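PDB 7BZV: 2-aminomuconic 6-semialdehyde dehydrogenase from Pseudomonas sp., which probably oxidises 2-aminomuconic 6-semialdehyde with NAD+ in the meta-cleavage pathway of 2-aminophenol catabolism, working as a tetrameric member of the aldehyde dehydrogenase family. Local coordinates for residues 159-164 against 187-192. Numbering follows the deposited sequence.
Sequences LLTWKV and TLLAEV
Leu189 meets Leu160 and Thr161 between two consecutive helices of the Rossmann-like NAD-binding domain of the aldehyde dehydrogenase fold, a compact example of how a single leucine can join neighbouring helices through a single methyl group. Helices 156-169 and 184-196 are separated in the chain by strand 173-177, which pairs in parallel with strands 134-150 and 203-205. At Thr161 and Leu189 the two backbones come closest, with 8.9 Å from CA to CA, and side chains bridge that interval.

Both leucines adopt the same rotamer. In each, CG lies opposite the backbone N about the first torsion (chi1 175° for Leu160, -173° for Leu189), and this carries the branched end out from its own helix toward the other. They consequently meet tip to tip, one methyl from each side: CD2 of Leu160 is 3.9 Å from CD2 of Leu189. The same Leu189 methyl also serves the next residue of the facing helix, lying 4.2 Å from CG2 of Thr161, whose side chain it approaches at a slant.

Thr161 divides its two branches by chemistry. With chi1 at 65°, OG1 sits between the backbone N and the carbonyl carbon, while CG2 is left to provide the apolar contact. The hydroxyl is engaged with helix 95-119, hydrogen-bonding to Asn109 ND2 and Gly106 O, so this buried polar group is satisfied away from Leu160 and Leu189. Phe110 of that helix touches Thr161, Val164 and Leu189, and Phe203 touches Val164 and Leu189, extending the apolar cluster. Val164 itself stands a little farther back, its CG1 4.6 Å from CD2 of Leu189, one turn after Leu160, whose carbonyl O accepts from Val164 N at 2.9 Å and from Lys163 N at 3.1 Å.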
# COMPACT_ATOMS: atom_id res chain seq x y z
N LEU B 159 15.02 -5.09 23.02
CA LEU B 159 13.77 -4.33 23.20
C LEU B 159 14.02 -2.83 23.34
O LEU B 159 13.17 -2.02 22.96
CB LEU B 159 13.00 -4.84 24.42
CG LEU B 159 12.35 -6.21 24.15
CD1 LEU B 159 11.67 -6.79 25.40
CD2 LEU B 159 11.38 -6.15 22.97
N LEU B 160 15.17 -2.43 23.88
CA LEU B 160 15.54 -1.02 23.83
C LEU B 160 15.63 -0.53 22.39
O LEU B 160 15.00 0.48 22.04
CB LEU B 160 16.86 -0.80 24.57
CG LEU B 160 17.45 0.60 24.49
CD1 LEU B 160 16.46 1.62 25.05
CD2 LEU B 160 18.80 0.71 25.25
N THR B 161 16.44 -1.18 21.54
CA THR B 161 16.58 -0.65 20.20
C THR B 161 15.30 -0.83 19.37
O THR B 161 15.10 -0.11 18.39
CB THR B 161 17.79 -1.26 19.46
OG1 THR B 161 17.58 -2.66 19.26
CG2 THR B 161 19.08 -1.02 20.25
N TRP B 162 14.45 -1.79 19.72
CA TRP B 162 13.16 -1.95 19.05
C TRP B 162 12.30 -0.69 19.16
O TRP B 162 11.50 -0.40 18.26
CB TRP B 162 12.45 -3.14 19.66
CG TRP B 162 11.05 -3.40 19.30
CD1 TRP B 162 9.97 -3.40 20.14
CD2 TRP B 162 10.56 -3.72 18.01
NE1 TRP B 162 8.83 -3.70 19.43
CE2 TRP B 162 9.16 -3.90 18.12
CE3 TRP B 162 11.15 -3.87 16.75
CZ2 TRP B 162 8.34 -4.24 17.02
CZ3 TRP B 162 10.34 -4.17 15.66
CH2 TRP B 162 8.96 -4.37 15.80
N LYS B 163 12.44 0.06 20.26
CA LYS B 163 11.75 1.34 20.46
C LYS B 163 12.60 2.51 19.98
O LYS B 163 12.07 3.40 19.30
CB LYS B 163 11.42 1.56 21.95
CG LYS B 163 10.71 0.39 22.65
CD LYS B 163 9.53 -0.14 21.82
CE LYS B 163 8.74 -1.26 22.54
NZ LYS B 163 8.28 -0.92 23.92
N VAL B 164 13.89 2.53 20.30
CA VAL B 164 14.72 3.70 19.99
C VAL B 164 14.87 3.86 18.49
O VAL B 164 14.86 4.98 17.97
CB VAL B 164 16.09 3.59 20.69
CG1 VAL B 164 17.06 4.63 20.16
CG2 VAL B 164 15.95 3.69 22.21
N THR B 187 23.80 1.95 28.45
CA THR B 187 24.89 2.90 28.58
C THR B 187 25.85 2.81 27.40
O THR B 187 26.32 3.84 26.90
CB THR B 187 25.62 2.68 29.91
OG1 THR B 187 24.64 2.69 30.96
CG2 THR B 187 26.65 3.78 30.15
N LEU B 188 26.16 1.60 26.92
CA LEU B 188 27.00 1.49 25.72
C LEU B 188 26.30 2.10 24.51
O LEU B 188 26.94 2.73 23.64
CB LEU B 188 27.34 0.04 25.44
CG LEU B 188 28.20 -0.63 26.52
CD1 LEU B 188 28.48 -2.09 26.19
CD2 LEU B 188 29.52 0.11 26.72
N LEU B 189 24.98 1.98 24.44
CA LEU B 189 24.28 2.60 23.32
C LEU B 189 24.47 4.12 23.34
O LEU B 189 24.73 4.74 22.30
CB LEU B 189 22.82 2.22 23.34
CG LEU B 189 22.03 2.71 22.08
CD1 LEU B 189 22.58 2.13 20.80
CD2 LEU B 189 20.52 2.35 22.21
N ALA B 190 24.40 4.73 24.52
CA ALA B 190 24.68 6.16 24.61
C ALA B 190 26.10 6.49 24.16
O ALA B 190 26.33 7.49 23.47
CB ALA B 190 24.44 6.65 26.04
N GLU B 191 27.08 5.65 24.54
CA GLU B 191 28.43 5.87 24.04
C GLU B 191 28.46 5.85 22.52
O GLU B 191 29.12 6.68 21.89
CB GLU B 191 29.39 4.82 24.62
CG GLU B 191 29.54 4.91 26.14
CD GLU B 191 30.58 3.93 26.71
OE1 GLU B 191 31.28 3.25 25.94
OE2 GLU B 191 30.71 3.87 27.95
N VAL B 192 27.70 4.94 21.92
CA VAL B 192 27.65 4.87 20.46
C VAL B 192 27.04 6.13 19.88
O VAL B 192 27.55 6.69 18.89
CB VAL B 192 26.88 3.61 20.02
CG1 VAL B 192 26.56 3.68 18.51
CG2 VAL B 192 27.67 2.39 20.34